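PDB 4HSP: hypothetical protein from Pseudomonas aeruginosa, which is of unknown function, belongs to the DUF3299 family and probably carries a curled beta-sheet domain related to the OB fold. Local coordinates for residues 46-51 with 133-138. Numbering follows the deposited sequence.
Sequences APVVKA and AGYRMQ. With EDO (1,2-ethanediol), chain J.
Val48 lays its CG1 methyl over the ring of Tyr135, which reaches from strand 132-144 to the loop 46-51. This methyl makes an off-centre CH-pi contact, 4.3 Å from the centroid of the Tyr135 ring and 28° off its normal, so it sits over the face but displaced toward the phenol end. Val48 CB follows at 3.8 Å from Tyr135 CZ. With chi1 of -65°, Val48 turns CG1 away from its own carbonyl carbon, and this methyl also comes to 3.9 Å from Gly134 CA. There the backbone of the preceding residue continues the surface begun by the ring.

Beyond the ring, the Tyr135 hydroxyl meets the loop backbone. Val49 N donates to Tyr135 OH over 2.9 Å, and the bond is nearly straight, with an N-H...O angle of 169°. The amide arrives at the ring edge, close to the ring plane, while Val48 CG1 lies over the face. Tyr135 OH has a second hydrogen-bond partner in Leu11 O, so two backbone groups from separate loops fix the phenol end. Val49 leans in more loosely, its CB and CG2 each 4.0 Å from Tyr135 OH.

Farther along the strand, Arg136 NE hydrogen-bonds O1 of an ethanediol, probably from the crystallisation liquor, at 3.1 Å. The contact of Tyr135 with Val48 and Val49 joins the long loop between helix 26-34 and strand 55-68 to strand 132-144, which runs parallel to strand 98-102 and antiparallel to 120-122 in the curled sheet. Val98 of the former and Phe121 of the latter also touch the Tyr135 ring, whereas its hydroxyl is met by Leu11 O and the 46-51 loop.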
loop_
_atom_site.group_PDB
_atom_site.type_symbol
_atom_site.label_atom_id
_atom_site.label_comp_id
_atom_site.label_asym_id
_atom_site.label_seq_id
_atom_site.Cartn_x
_atom_site.Cartn_y
_atom_site.Cartn_z
ATOM N N ALA A 46 -2.878 28.518 12.510
ATOM C CA ALA A 46 -4.023 28.278 13.371
ATOM C C ALA A 46 -3.638 28.443 14.850
ATOM O O ALA A 46 -2.494 28.116 15.203
ATOM C CB ALA A 46 -4.554 26.889 13.100
ATOM N N PRO A 47 -4.534 28.998 15.722
ATOM C CA PRO A 47 -4.183 29.154 17.161
ATOM C C PRO A 47 -3.779 27.827 17.843
ATOM O O PRO A 47 -4.321 26.767 17.527
ATOM C CB PRO A 47 -5.462 29.721 17.777
ATOM C CG PRO A 47 -6.191 30.345 16.639
ATOM C CD PRO A 47 -5.907 29.476 15.458
ATOM N N VAL A 48 -2.794 27.889 18.753
ATOM C CA VAL A 48 -2.244 26.725 19.469
ATOM C C VAL A 48 -2.508 26.802 20.995
ATOM O O VAL A 48 -2.710 27.900 21.532
ATOM C CB VAL A 48 -0.721 26.540 19.179
ATOM C CG1 VAL A 48 -0.471 26.216 17.711
ATOM C CG2 VAL A 48 0.106 27.751 19.633
ATOM N N VAL A 49 -2.521 25.624 21.671
ATOM C CA VAL A 49 -2.709 25.480 23.126
ATOM C C VAL A 49 -1.330 25.562 23.757
ATOM O O VAL A 49 -0.592 24.571 23.763
ATOM C CB VAL A 49 -3.465 24.181 23.517
ATOM C CG1 VAL A 49 -3.685 24.090 25.023
ATOM C CG2 VAL A 49 -4.790 24.071 22.771
ATOM N N LYS A 50 -0.979 26.758 24.267
ATOM C CA LYS A 50 0.321 27.047 24.866
ATOM C C LYS A 50 0.604 26.243 26.156
ATOM O O LYS A 50 1.774 26.072 26.498
ATOM C CB LYS A 50 0.440 28.551 25.168
ATOM C CG LYS A 50 0.506 29.449 23.924
ATOM C CD LYS A 50 0.566 30.915 24.365
ATOM C CE LYS A 50 0.527 31.917 23.235
ATOM N NZ LYS A 50 0.613 33.311 23.756
ATOM N N ALA A 51 -0.442 25.732 26.853
ATOM C CA ALA A 51 -0.276 24.951 28.096
ATOM C C ALA A 51 0.283 23.541 27.835
ATOM O O ALA A 51 0.571 22.796 28.777
ATOM C CB ALA A 51 -1.601 24.850 28.842
ATOM N N ALA A 133 3.220 23.443 10.779
ATOM C CA ALA A 133 2.750 22.847 12.028
ATOM C C ALA A 133 2.987 23.829 13.166
ATOM O O ALA A 133 3.933 24.619 13.100
ATOM C CB ALA A 133 3.460 21.524 12.292
ATOM N N GLY A 134 2.106 23.806 14.166
ATOM C CA GLY A 134 2.180 24.652 15.352
ATOM C C GLY A 134 2.774 23.918 16.535
ATOM O O GLY A 134 3.058 24.534 17.565
ATOM N N TYR A 135 3.016 22.602 16.357
ATOM C CA TYR A 135 3.541 21.683 17.360
ATOM C C TYR A 135 4.706 20.865 16.849
ATOM O O TYR A 135 4.776 20.547 15.661
ATOM C CB TYR A 135 2.436 20.719 17.840
ATOM C CG TYR A 135 1.214 21.427 18.379
ATOM C CD1 TYR A 135 1.249 22.096 19.601
ATOM C CD2 TYR A 135 0.032 21.486 17.636
ATOM C CE1 TYR A 135 0.127 22.761 20.099
ATOM C CE2 TYR A 135 -1.095 22.154 18.125
ATOM C CZ TYR A 135 -1.043 22.783 19.361
ATOM O OH TYR A 135 -2.140 23.435 19.864
ATOM N N ARG A 136 5.608 20.500 17.774
ATOM C CA ARG A 136 6.773 19.659 17.523
ATOM C C ARG A 136 6.861 18.560 18.592
ATOM O O ARG A 136 6.379 18.722 19.719
ATOM C CB ARG A 136 8.082 20.478 17.489
ATOM C CG ARG A 136 8.219 21.469 16.355
ATOM C CD ARG A 136 9.477 22.268 16.530
ATOM N NE ARG A 136 10.572 21.730 15.724
ATOM C CZ ARG A 136 11.218 22.414 14.784
ATOM N NH1 ARG A 136 10.898 23.682 14.536
ATOM N NH2 ARG A 136 12.193 21.841 14.093
HETATM N N MSE A 137 7.503 17.456 18.236
HETATM C CA MSE A 137 7.703 16.324 19.129
HETATM C C MSE A 137 9.020 15.610 18.813
HETATM O O MSE A 137 9.360 15.361 17.653
HETATM C CB MSE A 137 6.521 15.361 19.014
HETATM C CG MSE A 137 6.501 14.215 20.000
HETATM SE SE MSE A 137 4.631 13.649 20.237
HETATM C CE MSE A 137 4.550 13.962 22.036
ATOM N N GLN A 138 9.768 15.324 19.864
ATOM C CA GLN A 138 10.976 14.531 19.833
ATOM C C GLN A 138 10.518 13.206 20.393
ATOM O O GLN A 138 10.310 13.081 21.601
ATOM C CB GLN A 138 12.101 15.207 20.637
ATOM C CG GLN A 138 13.447 14.494 20.549
ATOM C CD GLN A 138 14.017 14.442 19.147
ATOM O OE1 GLN A 138 14.106 15.458 18.449
ATOM N NE2 GLN A 138 14.433 13.251 18.717
HETATM C C1 EDO J . 11.836 18.755 16.709
HETATM O O1 EDO J . 10.582 18.622 16.021
HETATM C C2 EDO J . 11.780 18.220 18.173
HETATM O O2 EDO J . 11.395 19.264 19.067
#